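Lipoprotein (PDB 3CX3) binds zinc as a lipoprotein homologous with ABC transporter components, and is probably the solute receptor of a pneumococcal zinc-uptake system. Local coordinates at residues A[179-184]-A[227-233]; A[119-123]-A[256-260]. One frame throughout, in Å; residues are numbered along the deposited sequence.

Interaction 1 (A[179-184]-A[227-233]); sequences TFVTQH and VKTIFTE. With ZN (zinc ion), chain E.
Val181 and Phe231 tie two neighbouring parallel strands of a four-stranded sheet: Phe231 N meets Val181 O at 2.7 Å in an almost straight bond (176°). Around this bond the packing is close. Val181 uses both branches, CG1 against Val227 CG1 (3.6 Å) and CG2 alongside Ile230 CG2 (3.7 Å), while on the other face of the sheet Phe180 CB touches the rim of the Phe231 ring at CE2 (4.0 Å), both side chains also touching Leu279 of helix 268-281. Toward Val227 the backbones separate, Phe180 CA and Val227 CA standing 6.7 Å apart; the loose spot is a water that accepts a hydrogen bond from Val181 N and sits against Thr229 O. At the far end Gln183, its CG anti to N (chi1 -170°), reaches across in extended form, and its OE1 receives Glu233 N at 3.3 Å from well above the amide plane. Glu233 bends OE2 to the edge of the His184 ring, where ND1 donates at 3.2 Å with a bent N-H (138°). His184 NE2 binds the zinc (2.1 Å); the carboxylate behind ND1, a second-shell partner, is likely to fix the ring's rotation and strengthen its donation to the metal.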
ATOM      1  N   THR A 179      -5.933 -14.543 -14.411  1.00 63.46           N
ATOM      2  CA  THR A 179      -4.806 -14.756 -13.504  1.00 59.87           C
ATOM      3  C   THR A 179      -3.598 -13.872 -13.785  1.00 57.15           C
ATOM      4  O   THR A 179      -3.312 -13.556 -14.943  1.00 56.40           O
ATOM      5  CB  THR A 179      -4.323 -16.218 -13.552  1.00 59.95           C
ATOM      6  OG1 THR A 179      -5.367 -17.063 -14.025  1.00 60.19           O
ATOM      7  CG2 THR A 179      -3.923 -16.688 -12.177  1.00 60.50           C
ATOM      8  N   PHE A 180      -2.897 -13.483 -12.712  1.00 53.67           N
ATOM      9  CA  PHE A 180      -1.561 -12.870 -12.820  1.00 50.51           C
ATOM     10  C   PHE A 180      -0.629 -13.283 -11.684  1.00 48.38           C
ATOM     11  O   PHE A 180      -1.076 -13.708 -10.624  1.00 47.77           O
ATOM     12  CB  PHE A 180      -1.622 -11.331 -13.002  1.00 50.14           C
ATOM     13  CG  PHE A 180      -2.313 -10.597 -11.883  1.00 49.85           C
ATOM     14  CD1 PHE A 180      -3.712 -10.631 -11.752  1.00 49.20           C
ATOM     15  CD2 PHE A 180      -1.579  -9.856 -10.968  1.00 47.92           C
ATOM     16  CE1 PHE A 180      -4.365  -9.944 -10.718  1.00 47.61           C
ATOM     17  CE2 PHE A 180      -2.223  -9.173  -9.927  1.00 48.89           C
ATOM     18  CZ  PHE A 180      -3.634  -9.216  -9.814  1.00 48.03           C
ATOM     19  N   VAL A 181       0.675 -13.175 -11.925  1.00 46.66           N
ATOM     20  CA  VAL A 181       1.689 -13.467 -10.889  1.00 44.55           C
ATOM     21  C   VAL A 181       2.680 -12.332 -10.617  1.00 42.91           C
ATOM     22  O   VAL A 181       3.319 -11.775 -11.533  1.00 42.17           O
ATOM     23  CB  VAL A 181       2.368 -14.884 -11.029  1.00 44.34           C
ATOM     24  CG1 VAL A 181       2.167 -15.465 -12.399  1.00 44.15           C
ATOM     25  CG2 VAL A 181       3.833 -14.861 -10.644  1.00 44.08           C
ATOM     26  N   THR A 182       2.762 -12.007  -9.322  1.00 40.75           N
ATOM     27  CA  THR A 182       3.436 -10.814  -8.822  1.00 38.39           C
ATOM     28  C   THR A 182       4.536 -11.225  -7.878  1.00 38.33           C
ATOM     29  O   THR A 182       4.549 -12.360  -7.382  1.00 38.99           O
ATOM     30  CB  THR A 182       2.478  -9.892  -8.026  1.00 38.10           C
ATOM     31  OG1 THR A 182       2.167 -10.504  -6.771  1.00 36.29           O
ATOM     32  CG2 THR A 182       1.207  -9.597  -8.787  1.00 34.20           C
ATOM     33  N   GLN A 183       5.435 -10.285  -7.598  1.00 37.35           N
ATOM     34  CA  GLN A 183       6.644 -10.587  -6.857  1.00 36.58           C
ATOM     35  C   GLN A 183       6.416 -10.987  -5.397  1.00 35.23           C
ATOM     36  O   GLN A 183       7.009 -11.973  -4.931  1.00 35.61           O
ATOM     37  CB  GLN A 183       7.646  -9.451  -6.965  1.00 36.96           C
ATOM     38  CG  GLN A 183       8.967  -9.864  -6.415  1.00 38.87           C
ATOM     39  CD  GLN A 183      10.021  -8.810  -6.587  1.00 41.02           C
ATOM     40  OE1 GLN A 183      10.511  -8.566  -7.698  1.00 40.76           O
ATOM     41  NE2 GLN A 183      10.398  -8.190  -5.480  1.00 41.11           N
ATOM     42  N   HIS A 184       5.594 -10.223  -4.671  1.00 33.13           N
ATOM     43  CA  HIS A 184       4.987 -10.755  -3.442  1.00 30.69           C
ATOM     44  C   HIS A 184       3.474 -10.614  -3.413  1.00 30.63           C
ATOM     45  O   HIS A 184       2.897 -10.037  -4.320  1.00 29.51           O
ATOM     46  CB  HIS A 184       5.664 -10.230  -2.189  1.00 29.42           C
ATOM     47  CG  HIS A 184       5.242  -8.860  -1.763  1.00 27.49           C
ATOM     48  ND1 HIS A 184       5.702  -7.708  -2.376  1.00 23.89           N
ATOM     49  CD2 HIS A 184       4.472  -8.457  -0.721  1.00 23.65           C
ATOM     50  CE1 HIS A 184       5.201  -6.658  -1.748  1.00 25.70           C
ATOM     51  NE2 HIS A 184       4.446  -7.083  -0.748  1.00 25.85           N
ATOM     52  N   VAL A 227       0.348 -18.250 -18.145  1.00 47.95           N
ATOM     53  CA  VAL A 227       0.702 -16.872 -17.762  1.00 49.51           C
ATOM     54  C   VAL A 227       2.010 -16.504 -18.438  1.00 48.51           C
ATOM     55  O   VAL A 227       2.900 -17.347 -18.574  1.00 49.23           O
ATOM     56  CB  VAL A 227       0.824 -16.692 -16.209  1.00 50.29           C
ATOM     57  CG1 VAL A 227       1.301 -15.284 -15.855  1.00 50.54           C
ATOM     58  CG2 VAL A 227      -0.514 -17.011 -15.506  1.00 50.70           C
ATOM     59  N   LYS A 228       2.121 -15.242 -18.834  1.00 48.30           N
ATOM     60  CA  LYS A 228       3.071 -14.826 -19.856  1.00 48.13           C
ATOM     61  C   LYS A 228       4.090 -13.861 -19.289  1.00 48.63           C
ATOM     62  O   LYS A 228       5.228 -13.801 -19.747  1.00 47.81           O
ATOM     63  CB  LYS A 228       2.317 -14.145 -20.997  1.00 48.62           C
ATOM     64  CG  LYS A 228       1.365 -15.066 -21.774  1.00 50.14           C
ATOM     65  CD  LYS A 228       0.551 -14.286 -22.832  1.00 54.06           C
ATOM     66  CE  LYS A 228       0.067 -15.222 -23.985  1.00 55.91           C
ATOM     67  NZ  LYS A 228      -0.907 -14.502 -24.914  1.00 56.00           N
ATOM     68  N   THR A 229       3.664 -13.107 -18.282  1.00 50.74           N
ATOM     69  CA  THR A 229       4.486 -12.098 -17.650  1.00 54.35           C
ATOM     70  C   THR A 229       4.462 -12.362 -16.152  1.00 55.16           C
ATOM     71  O   THR A 229       3.398 -12.511 -15.565  1.00 55.52           O
ATOM     72  CB  THR A 229       3.935 -10.671 -17.959  1.00 54.67           C
ATOM     73  OG1 THR A 229       3.996 -10.422 -19.373  1.00 56.10           O
ATOM     74  CG2 THR A 229       4.714  -9.599 -17.230  1.00 55.51           C
ATOM     75  N   ILE A 230       5.638 -12.458 -15.547  1.00 55.59           N
ATOM     76  CA  ILE A 230       5.720 -12.358 -14.105  1.00 55.33           C
ATOM     77  C   ILE A 230       5.961 -10.876 -13.812  1.00 54.86           C
ATOM     78  O   ILE A 230       6.773 -10.229 -14.483  1.00 54.69           O
ATOM     79  CB  ILE A 230       6.785 -13.310 -13.481  1.00 55.64           C
ATOM     80  CG1 ILE A 230       8.099 -13.273 -14.260  1.00 55.80           C
ATOM     81  CG2 ILE A 230       6.265 -14.756 -13.442  1.00 55.13           C
ATOM     82  CD1 ILE A 230       9.196 -14.120 -13.644  1.00 56.63           C
ATOM     83  N   PHE A 231       5.205 -10.326 -12.869  1.00 53.89           N
ATOM     84  CA  PHE A 231       5.334  -8.920 -12.520  1.00 53.54           C
ATOM     85  C   PHE A 231       6.284  -8.711 -11.330  1.00 54.26           C
ATOM     86  O   PHE A 231       5.933  -8.997 -10.184  1.00 53.82           O
ATOM     87  CB  PHE A 231       3.964  -8.303 -12.214  1.00 53.43           C
ATOM     88  CG  PHE A 231       3.066  -8.160 -13.411  1.00 52.34           C
ATOM     89  CD1 PHE A 231       3.306  -7.177 -14.375  1.00 52.60           C
ATOM     90  CD2 PHE A 231       1.952  -8.991 -13.563  1.00 51.85           C
ATOM     91  CE1 PHE A 231       2.449  -7.028 -15.488  1.00 52.02           C
ATOM     92  CE2 PHE A 231       1.088  -8.864 -14.674  1.00 51.49           C
ATOM     93  CZ  PHE A 231       1.336  -7.872 -15.631  1.00 51.92           C
ATOM     94  N   THR A 232       7.489  -8.214 -11.609  1.00 55.61           N
ATOM     95  CA  THR A 232       8.427  -7.869 -10.550  1.00 57.31           C
ATOM     96  C   THR A 232       8.244  -6.431 -10.125  1.00 58.06           C
ATOM     97  O   THR A 232       7.406  -5.724 -10.668  1.00 57.60           O
ATOM     98  CB  THR A 232       9.898  -8.058 -10.975  1.00 57.40           C
ATOM     99  OG1 THR A 232      10.115  -7.479 -12.269  1.00 58.67           O
ATOM    100  CG2 THR A 232      10.262  -9.520 -11.000  1.00 57.76           C
ATOM    101  N   GLU A 233       9.017  -6.024  -9.124  1.00 59.96           N
ATOM    102  CA  GLU A 233       9.224  -4.614  -8.816  1.00 62.25           C
ATOM    103  C   GLU A 233      10.653  -4.230  -9.192  1.00 63.99           C
ATOM    104  O   GLU A 233      11.418  -5.044  -9.713  1.00 63.97           O
ATOM    105  CB  GLU A 233       9.004  -4.338  -7.330  1.00 61.98           C
ATOM    106  CG  GLU A 233       7.751  -4.954  -6.721  1.00 62.61           C
ATOM    107  CD  GLU A 233       8.019  -5.503  -5.326  1.00 64.16           C
ATOM    108  OE1 GLU A 233       9.174  -5.364  -4.861  1.00 66.16           O
ATOM    109  OE2 GLU A 233       7.098  -6.078  -4.696  1.00 62.79           O
TER
HETATM  110 ZN    ZN E 314       3.590  -5.823   0.671  1.00 36.87          ZN
HETATM  111  O   HOH W   1       1.315 -12.064 -14.386  1.00 38.34           O

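Interaction 2 (A[119-123]-A[256-260]); sequences PHTWL and NPLES. With ZN (zinc ion), chain E.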
ATOM      1  N   PRO A 119      -2.713  -6.892   4.837  1.00 33.56           N
ATOM      2  CA  PRO A 119      -2.811  -5.454   5.064  1.00 32.74           C
ATOM      3  C   PRO A 119      -3.017  -4.590   3.818  1.00 31.90           C
ATOM      4  O   PRO A 119      -3.169  -3.367   3.948  1.00 31.37           O
ATOM      5  CB  PRO A 119      -1.434  -5.118   5.653  1.00 33.56           C
ATOM      6  CG  PRO A 119      -0.485  -6.105   5.010  1.00 33.12           C
ATOM      7  CD  PRO A 119      -1.305  -7.359   4.813  1.00 33.21           C
ATOM      8  N   HIS A 120      -3.025  -5.219   2.638  1.00 31.05           N
ATOM      9  CA  HIS A 120      -2.649  -4.556   1.368  1.00 29.56           C
ATOM     10  C   HIS A 120      -3.803  -3.847   0.700  1.00 29.80           C
ATOM     11  O   HIS A 120      -3.862  -3.655  -0.523  1.00 29.36           O
ATOM     12  CB  HIS A 120      -2.091  -5.560   0.403  1.00 28.76           C
ATOM     13  CG  HIS A 120      -0.650  -5.851   0.595  1.00 26.25           C
ATOM     14  ND1 HIS A 120      -0.210  -7.002   1.217  1.00 22.22           N
ATOM     15  CD2 HIS A 120       0.467  -5.177   0.193  1.00 25.15           C
ATOM     16  CE1 HIS A 120       1.119  -7.019   1.198  1.00 26.18           C
ATOM     17  NE2 HIS A 120       1.555  -5.920   0.587  1.00 22.82           N
ATOM     18  N   THR A 121      -4.705  -3.442   1.555  1.00 30.37           N
ATOM     19  CA  THR A 121      -5.836  -2.633   1.233  1.00 31.67           C
ATOM     20  C   THR A 121      -5.575  -1.543   0.178  1.00 33.24           C
ATOM     21  O   THR A 121      -6.171  -1.569  -0.895  1.00 34.12           O
ATOM     22  CB  THR A 121      -6.345  -2.131   2.563  1.00 31.56           C
ATOM     23  OG1 THR A 121      -7.515  -2.887   2.935  1.00 29.85           O
ATOM     24  CG2 THR A 121      -6.559  -0.659   2.568  1.00 31.60           C
ATOM     25  N   TRP A 122      -4.634  -0.640   0.454  1.00 33.51           N
ATOM     26  CA  TRP A 122      -4.501   0.609  -0.269  1.00 33.55           C
ATOM     27  C   TRP A 122      -4.584   0.513  -1.795  1.00 34.70           C
ATOM     28  O   TRP A 122      -4.798   1.525  -2.459  1.00 35.75           O
ATOM     29  CB  TRP A 122      -3.218   1.323   0.169  1.00 33.75           C
ATOM     30  CG  TRP A 122      -1.935   0.571  -0.092  1.00 30.19           C
ATOM     31  CD1 TRP A 122      -1.169   0.654  -1.196  1.00 28.02           C
ATOM     32  CD2 TRP A 122      -1.262  -0.346   0.797  1.00 27.43           C
ATOM     33  NE1 TRP A 122      -0.060  -0.159  -1.085  1.00 27.97           N
ATOM     34  CE2 TRP A 122      -0.084  -0.778   0.135  1.00 26.56           C
ATOM     35  CE3 TRP A 122      -1.537  -0.838   2.084  1.00 26.12           C
ATOM     36  CZ2 TRP A 122       0.823  -1.686   0.712  1.00 25.99           C
ATOM     37  CZ3 TRP A 122      -0.638  -1.749   2.667  1.00 25.91           C
ATOM     38  CH2 TRP A 122       0.532  -2.158   1.977  1.00 27.03           C
ATOM     39  N   LEU A 123      -4.450  -0.707  -2.323  1.00 35.35           N
ATOM     40  CA  LEU A 123      -4.381  -1.003  -3.765  1.00 35.04           C
ATOM     41  C   LEU A 123      -5.738  -1.219  -4.383  1.00 35.88           C
ATOM     42  O   LEU A 123      -5.881  -1.388  -5.593  1.00 35.53           O
ATOM     43  CB  LEU A 123      -3.538  -2.252  -4.002  1.00 34.59           C
ATOM     44  CG  LEU A 123      -2.027  -2.046  -3.838  1.00 34.44           C
ATOM     45  CD1 LEU A 123      -1.303  -3.384  -4.034  1.00 33.11           C
ATOM     46  CD2 LEU A 123      -1.473  -0.941  -4.788  1.00 30.27           C
ATOM     47  N   ASN A 256       4.015  -1.921  -9.533  1.00 40.21           N
ATOM     48  CA  ASN A 256       4.245  -1.273  -8.222  1.00 39.34           C
ATOM     49  C   ASN A 256       3.129  -1.494  -7.169  1.00 38.30           C
ATOM     50  O   ASN A 256       1.965  -1.104  -7.378  1.00 37.46           O
ATOM     51  CB  ASN A 256       4.444   0.232  -8.386  1.00 39.80           C
ATOM     52  CG  ASN A 256       5.577   0.795  -7.530  1.00 42.07           C
ATOM     53  OD1 ASN A 256       6.410   1.577  -8.028  1.00 44.92           O
ATOM     54  ND2 ASN A 256       5.598   0.447  -6.251  1.00 42.77           N
ATOM     55  N   PRO A 257       3.494  -2.098  -6.028  1.00 37.27           N
ATOM     56  CA  PRO A 257       2.551  -2.261  -4.928  1.00 36.74           C
ATOM     57  C   PRO A 257       2.516  -0.994  -4.046  1.00 37.41           C
ATOM     58  O   PRO A 257       1.830  -0.982  -2.997  1.00 37.29           O
ATOM     59  CB  PRO A 257       3.115  -3.454  -4.164  1.00 36.34           C
ATOM     60  CG  PRO A 257       4.583  -3.461  -4.404  1.00 36.22           C
ATOM     61  CD  PRO A 257       4.826  -2.674  -5.714  1.00 37.33           C
ATOM     62  N   LEU A 258       3.242   0.044  -4.486  1.00 36.70           N
ATOM     63  CA  LEU A 258       3.320   1.361  -3.842  1.00 37.90           C
ATOM     64  C   LEU A 258       3.872   1.393  -2.419  1.00 39.94           C
ATOM     65  O   LEU A 258       3.634   2.322  -1.664  1.00 39.87           O
ATOM     66  CB  LEU A 258       1.993   2.114  -3.936  1.00 36.82           C
ATOM     67  CG  LEU A 258       1.318   2.136  -5.309  1.00 36.48           C
ATOM     68  CD1 LEU A 258      -0.140   2.601  -5.180  1.00 38.60           C
ATOM     69  CD2 LEU A 258       2.060   2.972  -6.347  1.00 31.09           C
ATOM     70  N   GLU A 259       4.649   0.385  -2.077  1.00 43.40           N
ATOM     71  CA  GLU A 259       5.287   0.314  -0.779  1.00 46.53           C
ATOM     72  C   GLU A 259       6.484   1.261  -0.658  1.00 49.59           C
ATOM     73  O   GLU A 259       6.697   1.870   0.394  1.00 49.49           O
ATOM     74  CB  GLU A 259       5.671  -1.127  -0.490  1.00 46.08           C
ATOM     75  CG  GLU A 259       4.494  -1.992  -0.072  1.00 44.80           C
ATOM     76  CD  GLU A 259       4.786  -3.448  -0.253  1.00 43.07           C
ATOM     77  OE1 GLU A 259       5.957  -3.836  -0.082  1.00 42.23           O
ATOM     78  OE2 GLU A 259       3.856  -4.202  -0.600  1.00 42.44           O
ATOM     79  N   SER A 260       7.270   1.358  -1.732  1.00 53.36           N
ATOM     80  CA  SER A 260       8.210   2.459  -1.919  1.00 56.71           C
ATOM     81  C   SER A 260       7.462   3.573  -2.636  1.00 59.10           C
ATOM     82  O   SER A 260       6.358   3.367  -3.165  1.00 59.32           O
ATOM     83  CB  SER A 260       9.386   2.019  -2.791  1.00 56.60           C
ATOM     84  OG  SER A 260      10.067   0.910  -2.225  1.00 58.23           O
TER
HETATM   85 ZN    ZN E 314       3.590  -5.823   0.671  1.00 36.87          ZN
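This is a metal-bridged contact between two loops, with His120 and Glu259 joined through zinc near the centre of the chain. Residues 119-123 lie between strand 86-89 and helix 125-142, whereas segment 256-260 comes after strand 252-254; each loop follows a strand of a different four-stranded parallel sheet, and the contact spans the cleft between two lobes, as in zinc-receptor relatives. His120 NE2 binds the ion at 2.0 Å and Glu259 OE2 at 2.1 Å; Glu259 OE1 stays 3.2 Å from the zinc, so the carboxylate grips essentially through one oxygen. That oxygen approaches the edge of the His120 ring, near its plane, as a fellow ligand and not as a hydrogen-bond partner. Away from the metal, Trp122 NE1 donates to Pro257 O at 2.8 Å, nearly straight (164°) and close to the indole plane. Its chi1 of 61° places CG between the backbone N and the carbonyl carbon, which brings the NE1 edge across to the second loop. The same indole rim meets Glu259 CG at CZ2 (3.8 Å). Beyond the indole, Leu123 CD2 meets Leu258 CD1 (3.8 Å), and both leucines touch helix 268-281. Asp118 accepts a bond from His120 ND1 and probably steadies that ring. Three imidazole nitrogens, counting His44 and His184, and one carboxylate oxygen suit zinc, and with ligands from both lobes the ion is likely to hold them together.

Interaction 1 and interaction 2 have centres about 15 Å apart yet share one zinc ion. Segment 179-184 ends in the ligand His184, while 119-123 and 256-260 supply His120 and Glu259, and His44 completes the four-ligand site. Within this site His184 NE2 lies 2.9 Å from Glu259 OE2 and 3.4 Å from His120 NE2, spacings set by common coordination. A second junction lies behind the His184 ring: Glu233 OE2 packs 3.6 Å from CG of Pro257, the residue whose O accepts the bond from Trp122 NE1. Interaction 1 and loop 256-260 belong to the same lobe, 119-123 to the other, and all converge on the ion, with interaction 1 nested along the chain inside interaction 2.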